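PDB 3LUL: 4-amino-4-deoxychorismate lyase from Legionella pneumophila, which is a class IV aminotransferase-family protein of the pyridoxal-phosphate-dependent fold type IV, with two copies of the chain in its assembly. Local coordinates for residues B[25-30]-B[57-62]; B[61-66]-B[106-111]; B[149-154]-B[174-179]; B[162-167]-B[225-230]. One frame throughout, in Å; residues are numbered along the deposited sequence. Where two conformers were deposited one is given.

Contact 1: B[25-30]-B[57-62]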
loop_
_atom_site.group_PDB
_atom_site.type_symbol
_atom_site.label_atom_id
_atom_site.label_comp_id
_atom_site.label_asym_id
_atom_site.label_seq_id
_atom_site.Cartn_x
_atom_site.Cartn_y
_atom_site.Cartn_z
ATOM N N LEU B 25 -5.796 -1.089 -7.185
ATOM C CA LEU B 25 -6.156 -1.554 -5.857
ATOM C C LEU B 25 -4.897 -1.931 -5.062
ATOM O O LEU B 25 -4.956 -2.364 -3.888
ATOM C CB LEU B 25 -7.075 -2.791 -5.989
ATOM C CG LEU B 25 -8.318 -2.706 -6.879
ATOM C CD1 LEU B 25 -9.106 -4.012 -6.911
ATOM C CD2 LEU B 25 -9.182 -1.578 -6.370
ATOM N N GLY B 26 -3.735 -1.785 -5.693
ATOM C CA GLY B 26 -2.484 -2.167 -5.092
ATOM C C GLY B 26 -1.948 -3.526 -5.503
ATOM O O GLY B 26 -0.937 -3.961 -4.946
ATOM N N GLU B 27 -2.612 -4.197 -6.439
ATOM C CA GLU B 27 -2.199 -5.534 -6.857
ATOM C C GLU B 27 -1.145 -5.385 -7.954
ATOM O O GLU B 27 -1.442 -5.451 -9.152
ATOM C CB GLU B 27 -3.374 -6.448 -7.273
ATOM C CG GLU B 27 -2.966 -7.912 -7.287
ATOM C CD GLU B 27 -4.137 -8.792 -7.608
ATOM O OE1 GLU B 27 -4.544 -8.774 -8.769
ATOM O OE2 GLU B 27 -4.689 -9.429 -6.706
ATOM N N GLY B 28 0.087 -5.100 -7.512
ATOM C CA GLY B 28 1.214 -4.924 -8.446
ATOM C C GLY B 28 2.546 -5.099 -7.746
ATOM O O GLY B 28 2.675 -4.835 -6.525
ATOM N N LEU B 29 3.530 -5.574 -8.498
ATOM C CA LEU B 29 4.856 -5.845 -7.983
ATOM C C LEU B 29 5.865 -5.151 -8.865
ATOM O O LEU B 29 5.592 -4.894 -10.051
ATOM C CB LEU B 29 5.132 -7.355 -7.979
ATOM C CG LEU B 29 4.228 -8.204 -7.092
ATOM C CD1 LEU B 29 4.321 -9.687 -7.489
ATOM C CD2 LEU B 29 4.579 -7.931 -5.575
ATOM N N PHE B 30 7.046 -4.851 -8.322
ATOM C CA PHE B 30 8.080 -4.277 -9.172
ATOM C C PHE B 30 9.473 -4.798 -8.849
ATOM O O PHE B 30 9.725 -5.356 -7.782
ATOM C CB PHE B 30 8.071 -2.735 -9.105
ATOM C CG PHE B 30 8.647 -2.174 -7.856
ATOM C CD1 PHE B 30 7.869 -2.025 -6.716
ATOM C CD2 PHE B 30 9.966 -1.736 -7.815
ATOM C CE1 PHE B 30 8.406 -1.503 -5.546
ATOM C CE2 PHE B 30 10.517 -1.208 -6.653
ATOM C CZ PHE B 30 9.743 -1.089 -5.509
ATOM N N LEU B 57 1.053 -14.237 -4.499
ATOM C CA LEU B 57 -0.148 -13.424 -4.687
ATOM C C LEU B 57 -1.145 -14.002 -5.718
ATOM O O LEU B 57 -2.172 -13.384 -5.988
ATOM C CB LEU B 57 0.249 -12.007 -5.117
ATOM C CG LEU B 57 1.021 -11.134 -4.092
ATOM C CD1 LEU B 57 1.302 -9.719 -4.634
ATOM C CD2 LEU B 57 0.252 -11.088 -2.767
ATOM N N GLY B 58 -0.814 -15.137 -6.336
ATOM C CA GLY B 58 -1.659 -15.723 -7.372
ATOM C C GLY B 58 -1.671 -14.990 -8.705
ATOM O O GLY B 58 -2.543 -15.214 -9.518
ATOM N N ILE B 59 -0.697 -14.110 -8.925
ATOM C CA ILE B 59 -0.592 -13.360 -10.157
ATOM C C ILE B 59 0.215 -14.222 -11.138
ATOM O O ILE B 59 1.335 -14.614 -10.837
ATOM C CB ILE B 59 0.096 -11.986 -9.941
ATOM C CG1 ILE B 59 -0.637 -11.163 -8.876
ATOM C CG2 ILE B 59 0.182 -11.232 -11.250
ATOM C CD1 ILE B 59 0.112 -9.869 -8.483
ATOM N N PRO B 60 -0.345 -14.527 -12.324
ATOM C CA PRO B 60 0.486 -15.243 -13.289
ATOM C C PRO B 60 1.806 -14.494 -13.616
ATOM O O PRO B 60 1.834 -13.241 -13.731
ATOM C CB PRO B 60 -0.421 -15.397 -14.530
ATOM C CG PRO B 60 -1.808 -14.978 -14.098
ATOM C CD PRO B 60 -1.684 -14.187 -12.834
ATOM N N PHE B 61 2.880 -15.265 -13.775
ATOM C CA PHE B 61 4.133 -14.760 -14.257
ATOM C C PHE B 61 4.719 -15.778 -15.232
ATOM O O PHE B 61 5.680 -16.468 -14.912
ATOM C CB PHE B 61 5.081 -14.491 -13.076
ATOM C CG PHE B 61 6.326 -13.703 -13.444
ATOM C CD1 PHE B 61 6.240 -12.436 -13.974
ATOM C CD2 PHE B 61 7.594 -14.229 -13.206
ATOM C CE1 PHE B 61 7.394 -11.697 -14.292
ATOM C CE2 PHE B 61 8.755 -13.519 -13.539
ATOM C CZ PHE B 61 8.663 -12.241 -14.052
ATOM N N GLU B 62 4.093 -15.877 -16.406
ATOM C CA GLU B 62 4.441 -16.883 -17.406
ATOM C C GLU B 62 5.313 -16.186 -18.438
ATOM O O GLU B 62 4.900 -15.970 -19.586
ATOM C CB GLU B 62 3.179 -17.447 -18.085
ATOM C CG GLU B 62 2.316 -18.308 -17.179
ATOM C CD GLU B 62 2.957 -19.610 -16.805
ATOM O OE1 GLU B 62 3.864 -20.075 -17.537
ATOM O OE2 GLU B 62 2.527 -20.177 -15.779
HETATM O O HOH W 1 -3.511 -11.077 -4.828
#
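Glu27 OE2 has two partners, Arg153 NH2 of the second subunit, its salt-bridge mate, and a water whose oxygen lies 2.8 Å away. That water donates again to Leu57 O, 2.9 Å from the water oxygen, and so bridges the two segments. OE1 of the same carboxylate pairs with Arg22. With both oxygens held, the buried carboxylate is fixed in its rotation, and the two arginines would be expected to keep it ionised. The stem is laid out by chi1 -163°, which sets CG anti to the backbone N and continues as an extended chain. This stem runs past Ile59 in the opposite direction, with Glu27 CG 3.8 Å from Ile59 CD1. Leu29 and Leu57 meet tip to tip instead, Leu29 CD2 standing 3.8 Å from Leu57 CD1. Leu29 CD1 lies near Leu57 CD1 too (4.2 Å) and also touches Ile59, 4.3 Å from Ile59 CD1. Glu27 is the centre of an inverse gamma turn; Gly58, with positive phi (72°), leaves the helical conformation in a Schellman motif, after which Ile59, like Leu57 before it, points its CB at 25-30. The contact thus joins the start of strand 28-36, flanked in its sheet by strands 84-91 and 39-40, to the loop leaving helix 43-57. Leu29 also packs on Leu50 and Ser53 of that helix and Ile59 on Leu90 of strand 84-91, while Ile149 and Leu146 of the second subunit pack on Glu27 and Leu57, respectively.

Contact 2: B[61-66]-B[106-111]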
loop_
_atom_site.group_PDB
_atom_site.type_symbol
_atom_site.label_atom_id
_atom_site.label_comp_id
_atom_site.label_asym_id
_atom_site.label_seq_id
_atom_site.Cartn_x
_atom_site.Cartn_y
_atom_site.Cartn_z
ATOM N N PHE B 61 2.880 -15.265 -13.775
ATOM C CA PHE B 61 4.133 -14.760 -14.257
ATOM C C PHE B 61 4.719 -15.778 -15.232
ATOM O O PHE B 61 5.680 -16.468 -14.912
ATOM C CB PHE B 61 5.081 -14.491 -13.076
ATOM C CG PHE B 61 6.326 -13.703 -13.444
ATOM C CD1 PHE B 61 6.240 -12.436 -13.974
ATOM C CD2 PHE B 61 7.594 -14.229 -13.206
ATOM C CE1 PHE B 61 7.394 -11.697 -14.292
ATOM C CE2 PHE B 61 8.755 -13.519 -13.539
ATOM C CZ PHE B 61 8.663 -12.241 -14.052
ATOM N N GLU B 62 4.093 -15.877 -16.406
ATOM C CA GLU B 62 4.441 -16.883 -17.406
ATOM C C GLU B 62 5.313 -16.186 -18.438
ATOM O O GLU B 62 4.900 -15.970 -19.586
ATOM C CB GLU B 62 3.179 -17.447 -18.085
ATOM C CG GLU B 62 2.316 -18.308 -17.179
ATOM C CD GLU B 62 2.957 -19.610 -16.805
ATOM O OE1 GLU B 62 3.864 -20.075 -17.537
ATOM O OE2 GLU B 62 2.527 -20.177 -15.779
ATOM N N ILE B 63 6.504 -15.792 -17.994
ATOM C CA ILE B 63 7.537 -15.261 -18.876
ATOM C C ILE B 63 8.813 -15.992 -18.490
ATOM O O ILE B 63 9.189 -16.004 -17.324
ATOM C CB ILE B 63 7.665 -13.735 -18.774
ATOM C CG1 ILE B 63 8.783 -13.228 -19.705
ATOM C CG2 ILE B 63 7.904 -13.260 -17.347
ATOM C CD1 ILE B 63 8.783 -11.666 -19.849
ATOM N N SER B 64 9.469 -16.602 -19.468
ATOM C CA SER B 64 10.669 -17.381 -19.178
ATOM C C SER B 64 11.802 -16.424 -18.827
ATOM O O SER B 64 11.748 -15.222 -19.156
ATOM C CB SER B 64 11.035 -18.255 -20.381
ATOM O OG SER B 64 11.471 -17.431 -21.450
ATOM N N PHE B 65 12.839 -16.921 -18.155
ATOM C CA PHE B 65 13.984 -16.074 -17.878
ATOM C C PHE B 65 14.606 -15.515 -19.163
ATOM O O PHE B 65 14.987 -14.351 -19.221
ATOM C CB PHE B 65 15.063 -16.805 -17.062
ATOM C CG PHE B 65 16.312 -16.001 -16.926
ATOM C CD1 PHE B 65 16.295 -14.822 -16.165
ATOM C CD2 PHE B 65 17.466 -16.338 -17.620
ATOM C CE1 PHE B 65 17.421 -14.040 -16.061
ATOM C CE2 PHE B 65 18.611 -15.551 -17.523
ATOM C CZ PHE B 65 18.585 -14.386 -16.750
ATOM N N ASP B 66 14.771 -16.377 -20.168
ATOM C CA ASP B 66 15.388 -15.937 -21.419
ATOM C C ASP B 66 14.583 -14.792 -22.062
ATOM O O ASP B 66 15.178 -13.847 -22.586
ATOM C CB ASP B 66 15.559 -17.108 -22.372
ATOM C CG ASP B 66 16.646 -18.086 -21.908
ATOM O OD1 ASP B 66 17.514 -17.706 -21.094
ATOM O OD2 ASP B 66 16.631 -19.240 -22.370
ATOM N N SER B 106 -1.912 -11.130 -16.426
ATOM C CA SER B 106 -1.075 -10.094 -15.841
ATOM C C SER B 106 -0.348 -9.310 -16.944
ATOM O O SER B 106 -0.201 -9.773 -18.081
ATOM C CB SER B 106 -0.109 -10.692 -14.816
ATOM O OG SER B 106 0.697 -11.715 -15.375
ATOM N N GLN B 107 0.071 -8.099 -16.598
ATOM C CA GLN B 107 0.623 -7.177 -17.561
ATOM C C GLN B 107 1.973 -6.760 -17.013
ATOM O O GLN B 107 2.120 -6.519 -15.832
ATOM C CB GLN B 107 -0.310 -5.981 -17.744
ATOM C CG GLN B 107 -1.804 -6.352 -17.881
ATOM C CD GLN B 107 -2.171 -6.783 -19.272
ATOM O OE1 GLN B 107 -1.891 -6.066 -20.234
ATOM N NE2 GLN B 107 -2.798 -7.963 -19.402
ATOM N N LEU B 108 2.961 -6.711 -17.878
ATOM C CA LEU B 108 4.291 -6.331 -17.498
ATOM C C LEU B 108 4.697 -5.121 -18.332
ATOM O O LEU B 108 4.481 -5.118 -19.565
ATOM C CB LEU B 108 5.189 -7.517 -17.750
ATOM C CG LEU B 108 6.619 -7.589 -17.266
ATOM C CD1 LEU B 108 6.767 -7.194 -15.771
ATOM C CD2 LEU B 108 7.120 -8.995 -17.550
ATOM N N ILE B 109 5.231 -4.084 -17.676
ATOM C CA ILE B 109 5.808 -2.923 -18.351
ATOM C C ILE B 109 7.260 -2.725 -17.895
ATOM O O ILE B 109 7.573 -2.838 -16.708
ATOM C CB ILE B 109 4.979 -1.645 -18.123
ATOM C CG1 ILE B 109 3.621 -1.780 -18.829
ATOM C CG2 ILE B 109 5.739 -0.345 -18.599
ATOM C CD1 ILE B 109 2.664 -0.573 -18.598
ATOM N N PHE B 110 8.141 -2.459 -18.863
ATOM C CA PHE B 110 9.530 -2.073 -18.575
ATOM C C PHE B 110 9.799 -0.628 -18.948
ATOM O O PHE B 110 9.369 -0.154 -20.006
ATOM C CB PHE B 110 10.506 -2.928 -19.372
ATOM C CG PHE B 110 10.378 -4.391 -19.123
ATOM C CD1 PHE B 110 11.142 -4.991 -18.118
ATOM C CD2 PHE B 110 9.539 -5.187 -19.913
ATOM C CE1 PHE B 110 11.059 -6.354 -17.894
ATOM C CE2 PHE B 110 9.458 -6.551 -19.695
ATOM C CZ PHE B 110 10.221 -7.135 -18.694
ATOM N N GLN B 111 10.497 0.070 -18.069
ATOM C CA GLN B 111 10.887 1.466 -18.300
ATOM C C GLN B 111 12.328 1.693 -17.871
ATOM O O GLN B 111 12.734 1.236 -16.810
ATOM C CB GLN B 111 9.998 2.401 -17.494
ATOM C CG GLN B 111 8.582 2.508 -18.045
ATOM C CD GLN B 111 8.507 3.230 -19.399
ATOM O OE1 GLN B 111 8.153 2.636 -20.435
ATOM N NE2 GLN B 111 8.823 4.517 -19.393
#
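Ile63 turns CG1 anti to its backbone N (chi1 179°), and Leu108 does the same with CG (chi1 -170°); these torsions extend CD1 of Ile63 and CD2 of Leu108 between the two backbones, where the methyls meet. The side chains cross at about a right angle, with Ile63 CD1 3.9 Å from Leu108 CD2. The same Leu108 methyl also serves Phe61: CD2 lies 4.2 Å from Phe61 CE1, approaching the ring obliquely. CG2 of Ile63 lies over one face of that ring, 3.4 Å above its plane and offset toward the rim, so the isoleucine lies against both the phenylalanine and the leucine. At the edge of this apolar group Ser106 directs its CB toward 61-66; its OG bonds to Pro60 O and Thr4 OG1, which ties the loop and the N-terminal strand 4-6 to the start of strand 106-113. Leu90 of strand 84-91 touches Phe61 and Leu108, and Trp47 of helix 43-57 meets the Phe61 ring with the planes at about 45°. Beyond Ile63, Ser64 is the N-cap of helix 65-78, its OG taking Asp67 N. The loop between helices 43-57 and 65-78 packs with them on the small, mainly antiparallel sheet, an alpha+beta architecture.

Contact 3: B[149-154]-B[174-179]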
loop_
_atom_site.group_PDB
_atom_site.type_symbol
_atom_site.label_atom_id
_atom_site.label_comp_id
_atom_site.label_asym_id
_atom_site.label_seq_id
_atom_site.Cartn_x
_atom_site.Cartn_y
_atom_site.Cartn_z
ATOM N N ILE B 149 6.607 6.657 1.211
ATOM C CA ILE B 149 6.561 8.054 0.758
ATOM C C ILE B 149 6.331 9.002 1.929
ATOM O O ILE B 149 7.062 9.978 2.091
ATOM C CB ILE B 149 5.458 8.265 -0.340
ATOM C CG1 ILE B 149 5.866 7.534 -1.624
ATOM C CG2 ILE B 149 5.239 9.774 -0.613
ATOM C CD1 ILE B 149 4.738 7.421 -2.637
ATOM N N ILE B 150 5.333 8.715 2.751
ATOM C CA ILE B 150 5.026 9.572 3.909
ATOM C C ILE B 150 6.258 9.656 4.866
ATOM O O ILE B 150 6.657 10.741 5.286
ATOM C CB ILE B 150 3.756 9.063 4.647
ATOM C CG1 ILE B 150 2.500 9.198 3.739
ATOM C CG2 ILE B 150 3.571 9.809 6.011
ATOM C CD1 ILE B 150 1.263 8.527 4.334
ATOM N N ALA B 151 6.842 8.497 5.169
ATOM C CA ALA B 151 7.998 8.385 6.052
ATOM C C ALA B 151 9.191 9.166 5.485
ATOM O O ALA B 151 9.838 9.946 6.193
ATOM C CB ALA B 151 8.333 6.926 6.260
ATOM N N GLN B 152 9.452 9.030 4.192
ATOM C CA GLN B 152 10.536 9.807 3.584
ATOM C C GLN B 152 10.298 11.323 3.575
ATOM O O GLN B 152 11.199 12.115 3.877
ATOM C CB GLN B 152 10.854 9.333 2.173
ATOM C CG GLN B 152 12.017 10.150 1.578
ATOM C CD GLN B 152 12.816 9.384 0.606
ATOM O OE1 GLN B 152 12.275 8.777 -0.296
ATOM N NE2 GLN B 152 14.113 9.378 0.788
ATOM N N ARG B 153 9.085 11.744 3.269
ATOM C CA ARG B 153 8.742 13.158 3.429
ATOM C C ARG B 153 8.951 13.686 4.837
ATOM O O ARG B 153 9.370 14.838 4.998
ATOM C CB ARG B 153 7.315 13.411 3.012
ATOM C CG ARG B 153 7.063 13.205 1.516
ATOM C CD ARG B 153 5.732 13.889 1.156
ATOM N NE ARG B 153 5.119 13.425 -0.090
ATOM C CZ ARG B 153 5.658 13.595 -1.295
ATOM N NH1 ARG B 153 6.847 14.199 -1.435
ATOM N NH2 ARG B 153 5.004 13.175 -2.377
ATOM N N GLN B 154 8.691 12.874 5.857
ATOM C CA GLN B 154 8.891 13.340 7.255
ATOM C C GLN B 154 10.365 13.543 7.552
ATOM O O GLN B 154 10.776 14.529 8.202
ATOM C CB GLN B 154 8.352 12.348 8.280
ATOM C CG GLN B 154 6.854 12.273 8.348
ATOM C CD GLN B 154 6.334 11.491 9.560
ATOM O OE1 GLN B 154 7.102 11.039 10.409
ATOM N NE2 GLN B 154 5.017 11.325 9.620
ATOM N N GLU B 174 14.331 -2.011 8.029
ATOM C CA GLU B 174 14.935 -1.458 6.813
ATOM C C GLU B 174 14.519 -0.021 6.669
ATOM O O GLU B 174 13.714 0.468 7.465
ATOM C CB GLU B 174 14.430 -2.267 5.612
ATOM C CG GLU B 174 12.940 -2.184 5.460
ATOM C CD GLU B 174 12.354 -3.232 4.543
ATOM O OE1 GLU B 174 13.118 -4.008 3.941
ATOM O OE2 GLU B 174 11.120 -3.216 4.389
ATOM N N THR B 175 15.053 0.671 5.657
ATOM C CA THR B 175 14.579 2.002 5.329
ATOM C C THR B 175 13.438 1.992 4.292
ATOM O O THR B 175 12.825 0.953 4.031
ATOM C CB THR B 175 15.749 2.930 4.833
ATOM O OG1 THR B 175 16.152 2.557 3.515
ATOM C CG2 THR B 175 16.941 2.900 5.836
ATOM N N THR B 176 13.151 3.148 3.715
ATOM C CA THR B 176 12.160 3.250 2.622
ATOM C C THR B 176 12.577 2.567 1.321
ATOM O O THR B 176 11.744 2.325 0.444
ATOM C CB THR B 176 11.842 4.698 2.273
ATOM O OG1 THR B 176 12.991 5.346 1.695
ATOM C CG2 THR B 176 11.352 5.466 3.515
ATOM N N CYS B 177 13.873 2.304 1.166
ATOM C CA CYS B 177 14.381 1.782 -0.106
ATOM C C CYS B 177 15.620 0.901 -0.014
ATOM O O CYS B 177 16.203 0.563 -1.041
ATOM C CB CYS B 177 14.681 2.987 -1.013
ATOM S SG CYS B 177 16.068 3.975 -0.425
ATOM N N ALA B 178 16.003 0.482 1.187
ATOM C CA ALA B 178 17.277 -0.175 1.371
ATOM C C ALA B 178 17.315 -1.004 2.645
ATOM O O ALA B 178 16.593 -0.715 3.619
ATOM C CB ALA B 178 18.413 0.874 1.343
ATOM N N ASN B 179 18.117 -2.073 2.601
ATOM C CA ASN B 179 18.407 -2.871 3.769
ATOM C C ASN B 179 19.506 -2.179 4.581
ATOM O O ASN B 179 20.277 -1.373 4.043
ATOM C CB ASN B 179 18.844 -4.286 3.368
ATOM C CG ASN B 179 17.689 -5.109 2.766
ATOM O OD1 ASN B 179 17.720 -5.467 1.605
ATOM N ND2 ASN B 179 16.656 -5.375 3.573
#
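An ST turn at the end of strand 172-175 presents Thr176 to Ala151 and Gln152 of helix 146-157, close to the cofactor site: the neighbouring Glu174 makes a weak hydrogen bond through OE1 to N1 of the modified lysine LLP at position 141. In the turn, Cys177 N donates to Thr175 OG1 at 3.3 Å and nearly straight (171°). A separate backbone bond, Thr175 N to Ala178 O at 2.9 Å, closes the loop across residues 175-178. Against the helix it is the methyl of Thr176 that does the packing. CG2 stands anti to the carbonyl carbon (chi1 67° for OG1) and lies 4.1 Å from Gln152 CB and 4.3 Å from Ala151 CB. Gln152 and Thr176 cross at about a right angle, and their polar ends stay apart, Gln152 OE1 being 4.0 Å from Thr176 OG1. Each has its own partner elsewhere: Gln152 NE2 donates to Asp161 O, and Thr176 OG1 bonds to Asp162 OD1. Asp162 OD2 takes Thr175 OG1, so one carboxylate serves both threonine hydroxyls. From the second subunit, Leu99 packs on both Gln152 and Thr176. The helix is therefore met by van der Waals contact alone across these segments, whereas the buried hydroxyls of the turn are satisfied on the strand side, where Asp162 bonds to both and is placed to steady the loop after Thr175.

Contact 4: B[162-167]-B[225-230]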
loop_
_atom_site.group_PDB
_atom_site.type_symbol
_atom_site.label_atom_id
_atom_site.label_comp_id
_atom_site.label_asym_id
_atom_site.label_seq_id
_atom_site.Cartn_x
_atom_site.Cartn_y
_atom_site.Cartn_z
ATOM N N ASP B 162 16.343 10.009 4.809
ATOM C CA ASP B 162 15.570 8.766 4.653
ATOM C C ASP B 162 15.115 8.380 6.047
ATOM O O ASP B 162 15.557 8.988 7.044
ATOM C CB ASP B 162 16.443 7.708 3.974
ATOM C CG ASP B 162 15.652 6.514 3.374
ATOM O OD1 ASP B 162 14.401 6.437 3.512
ATOM O OD2 ASP B 162 16.344 5.637 2.792
ATOM N N ALA B 163 14.196 7.417 6.107
ATOM C CA ALA B 163 13.546 6.973 7.326
ATOM C C ALA B 163 13.841 5.503 7.547
ATOM O O ALA B 163 13.919 4.734 6.579
ATOM C CB ALA B 163 12.041 7.159 7.200
ATOM N N LEU B 164 13.991 5.134 8.813
ATOM C CA LEU B 164 14.255 3.793 9.283
ATOM C C LEU B 164 13.062 3.264 10.092
ATOM O O LEU B 164 12.576 3.917 11.043
ATOM C CB LEU B 164 15.506 3.785 10.147
ATOM C CG LEU B 164 16.023 2.438 10.602
ATOM C CD1 LEU B 164 16.536 1.574 9.421
ATOM C CD2 LEU B 164 17.179 2.690 11.625
ATOM N N PHE B 165 12.576 2.098 9.693
ATOM C CA PHE B 165 11.462 1.423 10.354
ATOM C C PHE B 165 11.901 0.324 11.332
ATOM O O PHE B 165 12.912 -0.377 11.128
ATOM C CB PHE B 165 10.521 0.797 9.332
ATOM C CG PHE B 165 10.013 1.770 8.321
ATOM C CD1 PHE B 165 8.869 2.526 8.567
ATOM C CD2 PHE B 165 10.665 1.943 7.126
ATOM C CE1 PHE B 165 8.362 3.426 7.627
ATOM C CE2 PHE B 165 10.174 2.858 6.163
ATOM C CZ PHE B 165 9.022 3.614 6.429
ATOM N N PHE B 166 11.077 0.190 12.360
ATOM C CA PHE B 166 11.154 -0.821 13.379
ATOM C C PHE B 166 9.873 -1.689 13.417
ATOM O O PHE B 166 8.770 -1.245 13.005
ATOM C CB PHE B 166 11.384 -0.157 14.716
ATOM C CG PHE B 166 12.747 0.516 14.837
ATOM C CD1 PHE B 166 12.993 1.740 14.225
ATOM C CD2 PHE B 166 13.776 -0.088 15.553
ATOM C CE1 PHE B 166 14.285 2.346 14.305
ATOM C CE2 PHE B 166 15.040 0.524 15.639
ATOM C CZ PHE B 166 15.274 1.730 15.025
ATOM N N ASN B 167 10.035 -2.934 13.857
ATOM C CA ASN B 167 8.897 -3.827 14.022
ATOM C C ASN B 167 8.315 -3.680 15.436
ATOM O O ASN B 167 8.848 -2.916 16.262
ATOM C CB ASN B 167 9.186 -5.299 13.613
ATOM C CG ASN B 167 10.177 -6.012 14.509
ATOM O OD1 ASN B 167 10.353 -5.664 15.672
ATOM N ND2 ASN B 167 10.796 -7.069 13.967
ATOM N N LYS B 225 19.461 0.437 20.250
ATOM C CA LYS B 225 20.699 0.555 21.011
ATOM C C LYS B 225 21.885 -0.091 20.287
ATOM O O LYS B 225 22.986 0.444 20.344
ATOM C CB LYS B 225 20.544 -0.036 22.413
ATOM C CG LYS B 225 21.820 0.127 23.280
ATOM C CD LYS B 225 21.642 -0.377 24.704
ATOM C CE LYS B 225 23.007 -0.626 25.385
ATOM N NZ LYS B 225 24.006 0.458 25.147
ATOM N N ARG B 226 21.679 -1.223 19.614
ATOM C CA ARG B 226 22.754 -1.810 18.772
ATOM C C ARG B 226 23.227 -0.883 17.677
ATOM O O ARG B 226 24.435 -0.816 17.394
ATOM C CB ARG B 226 22.331 -3.132 18.135
ATOM C CG ARG B 226 22.093 -4.252 19.106
ATOM C CD ARG B 226 23.319 -4.596 19.894
ATOM N NE ARG B 226 24.477 -4.864 19.040
ATOM C CZ ARG B 226 24.818 -6.057 18.544
ATOM N NH1 ARG B 226 24.095 -7.146 18.798
ATOM N NH2 ARG B 226 25.910 -6.162 17.782
ATOM N N ILE B 227 22.296 -0.176 17.040
ATOM C CA ILE B 227 22.656 0.761 15.979
ATOM C C ILE B 227 23.434 1.921 16.576
ATOM O O ILE B 227 24.511 2.294 16.076
ATOM C CB ILE B 227 21.423 1.316 15.223
ATOM C CG1 ILE B 227 20.567 0.194 14.683
ATOM C CG2 ILE B 227 21.834 2.175 14.066
ATOM C CD1 ILE B 227 19.158 0.686 14.259
ATOM N N GLU B 228 22.918 2.476 17.664
ATOM C CA GLU B 228 23.527 3.647 18.306
ATOM C C GLU B 228 24.962 3.364 18.723
ATOM O O GLU B 228 25.818 4.234 18.640
ATOM C CB GLU B 228 22.666 4.097 19.490
ATOM C CG GLU B 228 21.321 4.646 18.989
ATOM C CD GLU B 228 20.281 4.898 20.059
ATOM O OE1 GLU B 228 20.383 4.354 21.181
ATOM O OE2 GLU B 228 19.327 5.637 19.747
ATOM N N ASP B 229 25.210 2.128 19.163
ATOM C CA ASP B 229 26.545 1.673 19.575
ATOM C C ASP B 229 27.459 1.145 18.447
ATOM O O ASP B 229 28.603 0.796 18.720
ATOM C CB ASP B 229 26.431 0.591 20.664
ATOM C CG ASP B 229 25.899 1.137 22.001
ATOM O OD1 ASP B 229 25.764 2.380 22.165
ATOM O OD2 ASP B 229 25.597 0.304 22.887
ATOM N N ALA B 230 26.978 1.104 17.205
ATOM C CA ALA B 230 27.772 0.587 16.073
ATOM C C ALA B 230 28.992 1.438 15.734
ATOM O O ALA B 230 28.971 2.644 15.940
ATOM C CB ALA B 230 26.879 0.466 14.828
#
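Two residues ahead of Ile227, whose CD1 meets Leu164 and Phe166, Lys225 runs out extended along the exposed side of the helix, turning only at its end: NZ forms a salt bridge to Asp229 OD2 at 2.8 Å, using the syn lone pair of the carboxylate. Arg226 is engaged outside the two segments, in a salt bridge with Glu184 and a cation-pi contact with Tyr189. Ile227 then carries the whole cross-contact. With CG1 anti to the carbonyl carbon (chi1 -55°) and the chain extended beyond it, CD1 is carried out to the strand, tip to tip with Leu164, 3.9 Å from Leu164 CD2, and obliquely to the aromatic ring, 4.1 Å from Phe166 CZ. The short helix 224-228 is thus set against one face of the large mixed sheet, where strand 162-167 runs parallel to 122-131 and antiparallel to 172-175. Leu164 and Phe166, two apart on the strand, both face the helix, and Val172 of the adjoining strand touches all three side chains. Ala163 and Phe165 pack instead on Ala151 of helix 146-157, which covers the other face. Asp229 N donates to Lys225 O at 3.0 Å, and Ala230 N to Ile227 O at 3.0 Å, as the chain turns toward strand 232-237.

Overall arrangement
Contacts 1 and 2 form one group: their centres are about 11 Å apart, they share Phe61 and Glu62, and both reach the smaller sheet. Contacts 3 and 4, with centres about 13 Å apart, form the other, on the larger mixed sheet; their segments alternate along the chain, and strand 162-167 of contact 4 neighbours strand 172-175 of contact 3. Contacts 1 and 2 close before contact 3 opens. Contacts 2 and 4 lie farthest apart, about 36 Å between centres, on opposite sides of the chain's centre. Contacts 1, 2 and 3 touch the second subunit, and Glu27 of contact 1 pairs with Arg153 of the other copy, so the dimer links the two groups.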